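Local coordinates for protein LP04448p (Drosophila melanogaster, PDB 2QK2) that probably binds tubulin through its TOG domains and acts at growing microtubule plus ends, as other proteins of the XMAP215/Dis1 family do, at residues Ala121-Tyr126 against Ile157-Thr162; Val139-Asn144 against Ser151-Phe156; Leu176-Leu181 against Thr213-Asp218; Val182-Glu187 against Asp194-Ala199. All blocks are in the same frame, centred on the assembly; numbering follows the deposited sequence.

Contact 1: Ala121-Tyr126 against Ile157-Thr162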
loop_
_atom_site.group_PDB
_atom_site.type_symbol
_atom_site.label_atom_id
_atom_site.label_comp_id
_atom_site.label_asym_id
_atom_site.label_seq_id
_atom_site.Cartn_x
_atom_site.Cartn_y
_atom_site.Cartn_z
ATOM N N ALA A 121 3.014 -3.777 2.653
ATOM C CA ALA A 121 2.577 -2.887 3.715
ATOM C C ALA A 121 1.455 -1.959 3.277
ATOM O O ALA A 121 0.409 -1.906 3.924
ATOM C CB ALA A 121 3.758 -2.065 4.242
ATOM N N ILE A 122 1.652 -1.229 2.183
ATOM C CA ILE A 122 0.607 -0.313 1.757
ATOM C C ILE A 122 -0.666 -1.047 1.332
ATOM O O ILE A 122 -1.770 -0.533 1.520
ATOM C CB ILE A 122 1.104 0.654 0.640
ATOM C CG1 ILE A 122 0.147 1.846 0.543
ATOM C CG2 ILE A 122 1.196 -0.059 -0.703
ATOM C CD1 ILE A 122 0.693 2.994 -0.263
ATOM N N ASP A 123 -0.523 -2.257 0.793
ATOM C CA ASP A 123 -1.691 -3.033 0.381
ATOM C C ASP A 123 -2.507 -3.482 1.606
ATOM O O ASP A 123 -3.739 -3.380 1.620
ATOM C CB ASP A 123 -1.267 -4.263 -0.439
ATOM C CG ASP A 123 -0.810 -3.904 -1.865
ATOM O OD1 ASP A 123 -0.845 -2.712 -2.242
ATOM O OD2 ASP A 123 -0.417 -4.825 -2.610
ATOM N N ALA A 124 -1.820 -3.978 2.632
ATOM C CA ALA A 124 -2.496 -4.426 3.843
ATOM C C ALA A 124 -3.176 -3.237 4.514
ATOM O O ALA A 124 -4.280 -3.350 5.029
ATOM C CB ALA A 124 -1.489 -5.076 4.798
ATOM N N ILE A 125 -2.517 -2.086 4.486
ATOM C CA ILE A 125 -3.067 -0.888 5.093
ATOM C C ILE A 125 -4.297 -0.393 4.335
ATOM O O ILE A 125 -5.270 0.070 4.942
ATOM C CB ILE A 125 -1.995 0.218 5.167
ATOM C CG1 ILE A 125 -0.891 -0.223 6.139
ATOM C CG2 ILE A 125 -2.621 1.540 5.612
ATOM C CD1 ILE A 125 0.206 0.796 6.339
ATOM N N TYR A 126 -4.265 -0.510 3.009
ATOM C CA TYR A 126 -5.396 -0.078 2.191
ATOM C C TYR A 126 -6.687 -0.779 2.612
ATOM O O TYR A 126 -7.756 -0.170 2.640
ATOM C CB TYR A 126 -5.136 -0.366 0.709
ATOM C CG TYR A 126 -6.321 -0.024 -0.166
ATOM C CD1 TYR A 126 -6.716 1.301 -0.341
ATOM C CD2 TYR A 126 -7.081 -1.027 -0.774
ATOM C CE1 TYR A 126 -7.845 1.628 -1.092
ATOM C CE2 TYR A 126 -8.216 -0.712 -1.533
ATOM C CZ TYR A 126 -8.591 0.620 -1.683
ATOM O OH TYR A 126 -9.724 0.954 -2.400
ATOM N N ILE A 157 -2.575 1.759 -6.992
ATOM C CA ILE A 157 -3.969 2.018 -7.354
ATOM C C ILE A 157 -4.573 0.812 -8.087
ATOM O O ILE A 157 -5.719 0.419 -7.828
ATOM C CB ILE A 157 -4.067 3.283 -8.238
ATOM C CG1 ILE A 157 -3.671 4.515 -7.409
ATOM C CG2 ILE A 157 -5.474 3.439 -8.798
ATOM C CD1 ILE A 157 -3.569 5.795 -8.216
ATOM N N ALA A 158 -3.797 0.217 -8.988
ATOM C CA ALA A 158 -4.261 -0.947 -9.740
ATOM C C ALA A 158 -4.593 -2.104 -8.799
ATOM O O ALA A 158 -5.679 -2.680 -8.871
ATOM C CB ALA A 158 -3.195 -1.384 -10.752
ATOM N N ARG A 159 -3.655 -2.452 -7.921
ATOM C CA ARG A 159 -3.891 -3.544 -6.983
ATOM C C ARG A 159 -5.055 -3.200 -6.054
ATOM O O ARG A 159 -5.908 -4.044 -5.773
ATOM C CB ARG A 159 -2.629 -3.835 -6.165
ATOM C CG ARG A 159 -1.432 -4.296 -6.997
ATOM C CD ARG A 159 -0.314 -4.870 -6.111
ATOM N NE ARG A 159 0.115 -3.933 -5.074
ATOM C CZ ARG A 159 0.956 -2.917 -5.258
ATOM N NH1 ARG A 159 1.489 -2.683 -6.454
ATOM N NH2 ARG A 159 1.257 -2.121 -4.236
ATOM N N ALA A 160 -5.109 -1.954 -5.598
ATOM C CA ALA A 160 -6.190 -1.519 -4.709
ATOM C C ALA A 160 -7.569 -1.688 -5.368
ATOM O O ALA A 160 -8.514 -2.200 -4.754
ATOM C CB ALA A 160 -5.982 -0.055 -4.313
ATOM N N LEU A 161 -7.676 -1.257 -6.622
ATOM C CA LEU A 161 -8.932 -1.339 -7.358
ATOM C C LEU A 161 -9.483 -2.759 -7.481
ATOM O O LEU A 161 -10.703 -2.951 -7.497
ATOM C CB LEU A 161 -8.767 -0.703 -8.746
ATOM C CG LEU A 161 -8.613 0.824 -8.738
ATOM C CD1 LEU A 161 -8.231 1.324 -10.131
ATOM C CD2 LEU A 161 -9.916 1.473 -8.282
ATOM N N THR A 162 -8.602 -3.753 -7.552
ATOM C CA THR A 162 -9.053 -5.137 -7.661
ATOM C C THR A 162 -9.755 -5.588 -6.378
ATOM O O THR A 162 -10.384 -6.647 -6.347
ATOM C CB THR A 162 -7.888 -6.114 -7.921
ATOM O OG1 THR A 162 -7.018 -6.124 -6.785
ATOM C CG2 THR A 162 -7.103 -5.709 -9.161
#
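Arg159 of helix 147-161 reaches across to Asp123 of helix 112-126 and grips its carboxylate side-on with two nitrogens. Arg159 NE donates to Asp123 OD2 at 2.7 Å, with an N-H...O angle of 156°. This bond uses the syn lone pair of OD2 and lies near the guanidinium plane. Arg159 NH2 donates to Asp123 OD1 at 3.0 Å, also on the syn side but out of the carboxylate plane. The two planes are turned 44° apart, so the salt bridge is twisted and not flat. The arginine chain bends at chi3, which brings the NE edge round to face the acid. Ile122 CG2 sits near the same guanidinium edge. An alanine in place of Arg159 would probably leave the Asp123 carboxylate without its positive mate and open a gap beside Ile122.

The other half is mainly packing of a methyl on a ring. Ala160 CB lies over one face of the Tyr126 ring, 3.7 Å from the ring centroid, in a CH-pi contact. It is closest to Tyr126 CE2, at 3.6 Å, and so is displaced toward the rim. Tyr126 CG stands anti to the backbone N, which extends the ring toward helix 147-161. Its hydroxyl bonds to Thr164 OG1, which also bonds to Ala160 O.

The axes of the two short segments approach to 10.4 Å. The helices run in the same general direction, 37° apart. Such packing of helices from successive hairpins is typical of the HEAT-repeat solenoid of TOG domains.

Contact 2: Val139-Asn144 against Ser151-Phe156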
loop_
_atom_site.group_PDB
_atom_site.type_symbol
_atom_site.label_atom_id
_atom_site.label_comp_id
_atom_site.label_asym_id
_atom_site.label_seq_id
_atom_site.Cartn_x
_atom_site.Cartn_y
_atom_site.Cartn_z
ATOM N N VAL A 139 -3.153 11.119 -4.995
ATOM C CA VAL A 139 -3.037 12.066 -6.098
ATOM C C VAL A 139 -1.752 12.882 -5.994
ATOM O O VAL A 139 -1.057 13.097 -6.988
ATOM C CB VAL A 139 -4.270 13.009 -6.138
ATOM C CG1 VAL A 139 -4.078 14.101 -7.180
ATOM C CG2 VAL A 139 -5.518 12.198 -6.462
ATOM N N GLU A 140 -1.430 13.333 -4.786
ATOM C CA GLU A 140 -0.216 14.109 -4.581
ATOM C C GLU A 140 1.007 13.278 -4.968
ATOM O O GLU A 140 1.954 13.788 -5.561
ATOM C CB GLU A 140 -0.109 14.541 -3.117
ATOM C CG GLU A 140 1.105 15.395 -2.803
ATOM C CD GLU A 140 1.187 15.763 -1.330
ATOM O OE1 GLU A 140 0.241 16.413 -0.826
ATOM O OE2 GLU A 140 2.193 15.400 -0.676
ATOM N N SER A 141 0.974 11.990 -4.642
ATOM C CA SER A 141 2.089 11.105 -4.951
ATOM C C SER A 141 2.268 10.892 -6.456
ATOM O O SER A 141 3.390 10.709 -6.928
ATOM C CB SER A 141 1.902 9.762 -4.245
ATOM O OG SER A 141 3.063 8.965 -4.368
ATOM N N LEU A 142 1.169 10.908 -7.211
ATOM C CA LEU A 142 1.260 10.732 -8.661
ATOM C C LEU A 142 1.973 11.930 -9.286
ATOM O O LEU A 142 2.356 11.894 -10.457
ATOM C CB LEU A 142 -0.132 10.574 -9.281
ATOM C CG LEU A 142 -0.783 9.194 -9.121
ATOM C CD1 LEU A 142 -2.195 9.227 -9.687
ATOM C CD2 LEU A 142 0.059 8.140 -9.840
ATOM N N SER A 143 2.147 12.987 -8.497
ATOM C CA SER A 143 2.834 14.189 -8.954
ATOM C C SER A 143 4.280 14.223 -8.466
ATOM O O SER A 143 5.030 15.134 -8.809
ATOM C CB SER A 143 2.114 15.450 -8.463
ATOM O OG SER A 143 0.943 15.692 -9.216
ATOM N N ASN A 144 4.668 13.242 -7.656
ATOM C CA ASN A 144 6.034 13.178 -7.142
ATOM C C ASN A 144 6.974 13.256 -8.345
ATOM O O ASN A 144 6.697 12.666 -9.388
ATOM C CB ASN A 144 6.243 11.861 -6.383
ATOM C CG ASN A 144 7.541 11.831 -5.590
ATOM O OD1 ASN A 144 8.632 11.873 -6.155
ATOM N ND2 ASN A 144 7.422 11.749 -4.269
ATOM N N SER A 151 5.307 5.486 -10.671
ATOM C CA SER A 151 4.988 4.146 -11.135
ATOM C C SER A 151 4.375 3.278 -10.039
ATOM O O SER A 151 3.314 2.683 -10.231
ATOM C CB SER A 151 6.245 3.462 -11.680
ATOM O OG SER A 151 5.961 2.121 -12.035
ATOM N N GLU A 152 5.048 3.201 -8.892
ATOM C CA GLU A 152 4.551 2.380 -7.788
ATOM C C GLU A 152 3.226 2.903 -7.248
ATOM O O GLU A 152 2.411 2.132 -6.745
ATOM C CB GLU A 152 5.585 2.297 -6.664
ATOM C CG GLU A 152 6.835 1.462 -7.000
ATOM C CD GLU A 152 6.529 -0.008 -7.271
ATOM O OE1 GLU A 152 5.657 -0.587 -6.577
ATOM O OE2 GLU A 152 7.175 -0.597 -8.169
ATOM N N THR A 153 3.003 4.209 -7.357
ATOM C CA THR A 153 1.745 4.772 -6.888
ATOM C C THR A 153 0.639 4.281 -7.825
ATOM O O THR A 153 -0.427 3.866 -7.375
ATOM C CB THR A 153 1.767 6.318 -6.887
ATOM O OG1 THR A 153 2.774 6.785 -5.980
ATOM C CG2 THR A 153 0.418 6.870 -6.440
ATOM N N ALA A 154 0.903 4.310 -9.131
ATOM C CA ALA A 154 -0.085 3.854 -10.107
ATOM C C ALA A 154 -0.353 2.366 -9.934
ATOM O O ALA A 154 -1.488 1.920 -10.053
ATOM C CB ALA A 154 0.404 4.135 -11.536
ATOM N N LEU A 155 0.694 1.592 -9.666
ATOM C CA LEU A 155 0.534 0.153 -9.474
ATOM C C LEU A 155 -0.240 -0.115 -8.181
ATOM O O LEU A 155 -1.021 -1.074 -8.093
ATOM C CB LEU A 155 1.899 -0.532 -9.431
ATOM C CG LEU A 155 2.662 -0.545 -10.769
ATOM C CD1 LEU A 155 4.048 -1.149 -10.562
ATOM C CD2 LEU A 155 1.872 -1.348 -11.810
ATOM N N PHE A 156 -0.018 0.727 -7.178
ATOM C CA PHE A 156 -0.737 0.590 -5.908
ATOM C C PHE A 156 -2.236 0.760 -6.183
ATOM O O PHE A 156 -3.064 0.009 -5.678
ATOM C CB PHE A 156 -0.266 1.652 -4.908
ATOM C CG PHE A 156 -1.237 1.895 -3.779
ATOM C CD1 PHE A 156 -1.556 0.877 -2.888
ATOM C CD2 PHE A 156 -1.838 3.140 -3.620
ATOM C CE1 PHE A 156 -2.462 1.095 -1.848
ATOM C CE2 PHE A 156 -2.747 3.371 -2.585
ATOM C CZ PHE A 156 -3.057 2.346 -1.698
#
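Ser141 and Thr153 meet through their hydroxyls. Ser141 OG and Thr153 OG1 share a hydrogen bond of 2.7 Å. Ser141 OG is anti to the backbone N (chi1 -171°), which carries it out toward helix 147-161. Thr153 OG1 also bonds to Val149 O, one turn earlier in its own helix. The buried threonine hydroxyl therefore has a partner in each helix.

These are the facing sides of helix 131-141 and helix 147-161, the two antiparallel members of a helical hairpin of the HEAT-repeat TOG domain. The connection between them is short. It starts with a type I beta turn from Ser141 to Asn144, where Asn144 N bonds to Ser141 O at 2.9 Å.

The apolar contact lies beside the hydroxyl pair. Leu142 CD2 touches Thr153 CG2 at 3.6 Å, and Leu142 CG is nearly as close to the same methyl. The two branches of Thr153 thus divide the work, OG1 to the serine and CG2 to the leucine. A valine at Thr153 would probably leave Ser141 OG without its partner across the hairpin and Val149 O without the threonine hydroxyl. Leu142 CD2 also approaches Ala154 CB at 4.4 Å, a looser contact.

Contact 3: Leu176-Leu181 against Thr213-Asp218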
loop_
_atom_site.group_PDB
_atom_site.type_symbol
_atom_site.label_atom_id
_atom_site.label_comp_id
_atom_site.label_asym_id
_atom_site.label_seq_id
_atom_site.Cartn_x
_atom_site.Cartn_y
_atom_site.Cartn_z
ATOM N N LEU A 176 -11.190 12.520 -10.760
ATOM C CA LEU A 176 -9.903 12.922 -10.200
ATOM C C LEU A 176 -8.835 11.850 -10.436
ATOM O O LEU A 176 -7.710 12.145 -10.839
ATOM C CB LEU A 176 -10.042 13.185 -8.697
ATOM C CG LEU A 176 -8.749 13.533 -7.951
ATOM C CD1 LEU A 176 -8.212 14.867 -8.451
ATOM C CD2 LEU A 176 -9.029 13.600 -6.454
ATOM N N LEU A 177 -9.194 10.603 -10.178
ATOM C CA LEU A 177 -8.270 9.497 -10.363
ATOM C C LEU A 177 -7.892 9.328 -11.832
ATOM O O LEU A 177 -6.715 9.197 -12.161
ATOM C CB LEU A 177 -8.900 8.209 -9.832
ATOM C CG LEU A 177 -8.316 7.550 -8.579
ATOM C CD1 LEU A 177 -7.830 8.581 -7.583
ATOM C CD2 LEU A 177 -9.390 6.667 -7.961
ATOM N N THR A 178 -8.890 9.331 -12.713
ATOM C CA THR A 178 -8.638 9.166 -14.141
ATOM C C THR A 178 -7.763 10.303 -14.671
ATOM O O THR A 178 -6.765 10.067 -15.354
ATOM C CB THR A 178 -9.961 9.117 -14.938
ATOM O OG1 THR A 178 -10.822 8.115 -14.373
ATOM C CG2 THR A 178 -9.689 8.765 -16.402
ATOM N N THR A 179 -8.136 11.537 -14.348
ATOM C CA THR A 179 -7.377 12.706 -14.784
ATOM C C THR A 179 -5.915 12.604 -14.359
ATOM O O THR A 179 -5.011 12.837 -15.162
ATOM C CB THR A 179 -7.959 14.012 -14.186
ATOM O OG1 THR A 179 -9.251 14.257 -14.748
ATOM C CG2 THR A 179 -7.047 15.197 -14.485
ATOM N N SER A 180 -5.692 12.258 -13.094
ATOM C CA SER A 180 -4.340 12.142 -12.564
ATOM C C SER A 180 -3.539 11.046 -13.258
ATOM O O SER A 180 -2.366 11.238 -13.578
ATOM C CB SER A 180 -4.381 11.862 -11.057
ATOM O OG SER A 180 -5.030 12.910 -10.359
ATOM N N LEU A 181 -4.177 9.899 -13.480
ATOM C CA LEU A 181 -3.524 8.771 -14.129
ATOM C C LEU A 181 -3.263 9.009 -15.622
ATOM O O LEU A 181 -2.274 8.517 -16.160
ATOM C CB LEU A 181 -4.358 7.492 -13.934
ATOM C CG LEU A 181 -4.322 6.895 -12.520
ATOM C CD1 LEU A 181 -5.391 5.814 -12.352
ATOM C CD2 LEU A 181 -2.941 6.324 -12.270
ATOM N N THR A 213 -14.959 5.417 -20.125
ATOM C CA THR A 213 -14.655 5.820 -21.498
ATOM C C THR A 213 -14.689 7.322 -21.761
ATOM O O THR A 213 -13.727 7.887 -22.276
ATOM C CB THR A 213 -15.602 5.124 -22.501
ATOM O OG1 THR A 213 -15.196 3.760 -22.659
ATOM C CG2 THR A 213 -15.574 5.827 -23.863
ATOM N N PRO A 214 -15.800 7.988 -21.423
ATOM C CA PRO A 214 -15.892 9.430 -21.652
ATOM C C PRO A 214 -14.669 10.200 -21.157
ATOM O O PRO A 214 -14.237 11.162 -21.786
ATOM C CB PRO A 214 -17.157 9.814 -20.895
ATOM C CG PRO A 214 -18.005 8.597 -21.048
ATOM C CD PRO A 214 -17.021 7.486 -20.769
ATOM N N LEU A 215 -14.109 9.769 -20.034
ATOM C CA LEU A 215 -12.950 10.449 -19.467
ATOM C C LEU A 215 -11.645 10.184 -20.223
ATOM O O LEU A 215 -10.644 10.857 -19.982
ATOM C CB LEU A 215 -12.785 10.045 -17.998
ATOM C CG LEU A 215 -14.047 10.177 -17.139
ATOM C CD1 LEU A 215 -13.735 9.776 -15.709
ATOM C CD2 LEU A 215 -14.568 11.609 -17.197
ATOM N N LEU A 216 -11.658 9.218 -21.138
ATOM C CA LEU A 216 -10.460 8.866 -21.899
ATOM C C LEU A 216 -10.578 9.257 -23.370
ATOM O O LEU A 216 -9.799 8.804 -24.208
ATOM C CB LEU A 216 -10.203 7.360 -21.788
ATOM C CG LEU A 216 -10.129 6.795 -20.361
ATOM C CD1 LEU A 216 -10.053 5.276 -20.400
ATOM C CD2 LEU A 216 -8.916 7.370 -19.648
ATOM N N ALA A 217 -11.547 10.112 -23.676
ATOM C CA ALA A 217 -11.780 10.549 -25.046
ATOM C C ALA A 217 -10.546 11.131 -25.734
ATOM O O ALA A 217 -10.396 10.995 -26.946
ATOM C CB ALA A 217 -12.924 11.564 -25.078
ATOM N N ASP A 218 -9.654 11.761 -24.972
ATOM C CA ASP A 218 -8.459 12.357 -25.567
ATOM C C ASP A 218 -7.191 11.512 -25.506
ATOM O O ASP A 218 -6.120 11.975 -25.902
ATOM C CB ASP A 218 -8.175 13.720 -24.937
ATOM C CG ASP A 218 -9.293 14.714 -25.174
ATOM O OD1 ASP A 218 -9.747 14.842 -26.334
ATOM O OD2 ASP A 218 -9.713 15.372 -24.198
#
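Thr178 and Leu215 are brought together by their side-chain torsions. Thr178 CG2 stands anti to its own backbone N and OG1 anti to the carbonyl carbon (chi1 -53°), and both branches meet leucine carbons of the 213-218 segment. In Leu215, chi1 (-51°) places CG anti to the carbonyl carbon, and an extended chi2 carries CD1 on to the threonine.

Thr178 does all the touching on the helix side. Its OG1 lies 3.6 Å from Leu215 CD1, a van der Waals contact. That hydroxyl is satisfied elsewhere, by Leu174 O one turn earlier in helix 171-185. With its polar need met inside the helix, Thr178 can face an apolar neighbour. Its CG2 meets both leucines, 3.7 Å from Leu215 CB and 3.6 Å from Leu216 CD2. Both leucine side chains cross the threonine at about a right angle.

No hydrogen bond joins the two segments. The 213-218 segment is shaped by its own backbone, a 3-10 turn in which Leu216 N bonds to Thr213 O at 2.7 Å. This turn sets two consecutive leucines against the helix. Leu215 also packs on Leu174 and Lys175, while Leu216 reaches Val182 and Ile204. The loop between helix 209-212 and helix 221-233 is thereby laid over the hairpin of helices 171-185 and 190-207, in the later part of the HEAT-repeat TOG domain.

Contact 4: Val182-Glu187 against Asp194-Ala199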
loop_
_atom_site.group_PDB
_atom_site.type_symbol
_atom_site.label_atom_id
_atom_site.label_comp_id
_atom_site.label_asym_id
_atom_site.label_seq_id
_atom_site.Cartn_x
_atom_site.Cartn_y
_atom_site.Cartn_z
ATOM N N VAL A 182 -4.145 9.746 -16.291
ATOM C CA VAL A 182 -3.941 10.027 -17.712
ATOM C C VAL A 182 -2.711 10.920 -17.830
ATOM O O VAL A 182 -1.936 10.824 -18.786
ATOM C CB VAL A 182 -5.160 10.740 -18.335
ATOM C CG1 VAL A 182 -4.810 11.269 -19.725
ATOM C CG2 VAL A 182 -6.320 9.770 -18.431
ATOM N N LYS A 183 -2.526 11.775 -16.831
ATOM C CA LYS A 183 -1.385 12.675 -16.809
ATOM C C LYS A 183 -0.081 11.870 -16.753
ATOM O O LYS A 183 0.840 12.115 -17.527
ATOM C CB LYS A 183 -1.497 13.604 -15.603
ATOM C CG LYS A 183 -0.698 14.889 -15.712
ATOM C CD LYS A 183 -1.145 15.863 -14.639
ATOM C CE LYS A 183 -2.643 16.138 -14.759
ATOM N NZ LYS A 183 -3.209 16.806 -13.551
ATOM N N THR A 184 0.002 10.902 -15.849
ATOM C CA THR A 184 1.216 10.102 -15.756
ATOM C C THR A 184 1.311 9.144 -16.945
ATOM O O THR A 184 2.401 8.710 -17.321
ATOM C CB THR A 184 1.291 9.309 -14.414
ATOM O OG1 THR A 184 0.099 8.538 -14.228
ATOM C CG2 THR A 184 1.458 10.272 -13.243
ATOM N N LEU A 185 0.166 8.823 -17.542
ATOM C CA LEU A 185 0.142 7.935 -18.702
ATOM C C LEU A 185 0.885 8.605 -19.856
ATOM O O LEU A 185 1.528 7.940 -20.670
ATOM C CB LEU A 185 -1.300 7.651 -19.132
ATOM C CG LEU A 185 -1.496 6.853 -20.427
ATOM C CD1 LEU A 185 -1.032 5.410 -20.236
ATOM C CD2 LEU A 185 -2.966 6.892 -20.826
ATOM N N ASN A 186 0.790 9.929 -19.915
ATOM C CA ASN A 186 1.442 10.691 -20.967
ATOM C C ASN A 186 2.851 11.131 -20.589
ATOM O O ASN A 186 3.465 11.929 -21.291
ATOM C CB ASN A 186 0.593 11.908 -21.341
ATOM C CG ASN A 186 -0.770 11.518 -21.888
ATOM O OD1 ASN A 186 -0.891 10.573 -22.667
ATOM N ND2 ASN A 186 -1.799 12.250 -21.492
ATOM N N GLU A 187 3.361 10.611 -19.478
ATOM C CA GLU A 187 4.711 10.937 -19.032
ATOM C C GLU A 187 5.678 10.268 -20.009
ATOM O O GLU A 187 5.339 9.268 -20.643
ATOM C CB GLU A 187 4.956 10.385 -17.622
ATOM C CG GLU A 187 5.576 11.380 -16.650
ATOM C CD GLU A 187 4.597 12.459 -16.223
ATOM O OE1 GLU A 187 4.032 13.136 -17.108
ATOM O OE2 GLU A 187 4.390 12.630 -15.004
ATOM N N ASP A 194 3.386 2.458 -18.420
ATOM C CA ASP A 194 2.827 1.113 -18.305
ATOM C C ASP A 194 2.024 0.952 -17.017
ATOM O O ASP A 194 0.948 0.356 -17.016
ATOM C CB ASP A 194 3.928 0.048 -18.329
ATOM C CG ASP A 194 4.627 -0.054 -19.678
ATOM O OD1 ASP A 194 4.050 0.395 -20.696
ATOM O OD2 ASP A 194 5.752 -0.598 -19.715
ATOM N N SER A 195 2.562 1.471 -15.918
ATOM C CA SER A 195 1.883 1.375 -14.629
ATOM C C SER A 195 0.565 2.141 -14.674
ATOM O O SER A 195 -0.454 1.671 -14.166
ATOM C CB SER A 195 2.787 1.923 -13.521
ATOM O OG SER A 195 3.955 1.125 -13.393
ATOM N N SER A 196 0.578 3.315 -15.297
ATOM C CA SER A 196 -0.635 4.113 -15.404
ATOM C C SER A 196 -1.677 3.389 -16.253
ATOM O O SER A 196 -2.874 3.435 -15.958
ATOM C CB SER A 196 -0.325 5.475 -16.027
ATOM O OG SER A 196 0.612 6.184 -15.236
ATOM N N ALA A 197 -1.221 2.725 -17.314
ATOM C CA ALA A 197 -2.128 1.987 -18.188
ATOM C C ALA A 197 -2.764 0.837 -17.411
ATOM O O ALA A 197 -3.952 0.549 -17.574
ATOM C CB ALA A 197 -1.366 1.436 -19.403
ATOM N N GLU A 198 -1.970 0.178 -16.571
ATOM C CA GLU A 198 -2.478 -0.942 -15.779
ATOM C C GLU A 198 -3.557 -0.480 -14.806
ATOM O O GLU A 198 -4.577 -1.149 -14.631
ATOM C CB GLU A 198 -1.343 -1.620 -15.008
ATOM C CG GLU A 198 -1.749 -2.966 -14.419
ATOM C CD GLU A 198 -0.578 -3.734 -13.838
ATOM O OE1 GLU A 198 0.561 -3.543 -14.309
ATOM O OE2 GLU A 198 -0.799 -4.548 -12.920
ATOM N N ALA A 199 -3.337 0.675 -14.187
ATOM C CA ALA A 199 -4.297 1.226 -13.239
ATOM C C ALA A 199 -5.583 1.623 -13.960
ATOM O O ALA A 199 -6.692 1.357 -13.481
ATOM C CB ALA A 199 -3.695 2.444 -12.529
#
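The helical hairpin of helices 171-185 and 190-207, a HEAT-type pair of antiparallel helices in the TOG domain, is closed here near its short turn. Thr184 and Ser196 face each other across it. Thr184 OG1 and Ser196 OG are hydrogen-bonded at 2.6 Å. Leu181 O and Val192 O are also within hydrogen-bonding reach of Thr184 OG1 and Ser196 OG respectively. With two protons between them, the hydroxyls cannot make all three bonds at once. Thr184 OG1 lies between the backbone N and the carbonyl carbon (chi1 53°), which places it near Leu181 O as well as the serine.

The backbones come close at this point, with Ser196 CB against Leu185. The CA atoms of Leu185 and Ser196 are 5.1 Å apart. Ser196 CB packs on Leu185 CB at 3.9 Å and lies 3.7 Å from Leu185 CA.

Leu185 then extends alongside helix 190-207. Its CG is anti to the backbone N (chi1 174°), and from there CD1 reaches along to Ala197. Lys223 and Ile227 of helix 221-233 also touch this leucine. After Leu185 the chain leaves the helix at Asn186, and Glu187 N bonds to Thr184 O at 3.0 Å. The CD1 methyl of Leu185 ends 4.1 Å from Ala197 CB.

How the contacts relate
Contacts 2 and 4 are equivalent in kind: each closes a helical hairpin near its turn with a hydroxyl pair and a leucine beside it. The leucine leans on a threonine methyl in contact 2, and on the serine CB and an alanine in contact 4. Their centres lie about 10 Å apart, and Ser151 OG and Ser195 OG, probably hydrogen-bonded at 2.6 Å, join them. Contact 1 instead links successive hairpins, through a charged pair and a ring face. It shares helix 147-161 with contact 2. Its centre lies about 5 Å from the chain's centre, the nearest of the four; that of contact 3 is farthest, about 23 Å. Contact 3 shares helix 171-185 with contact 4 but is apolar and includes a loop.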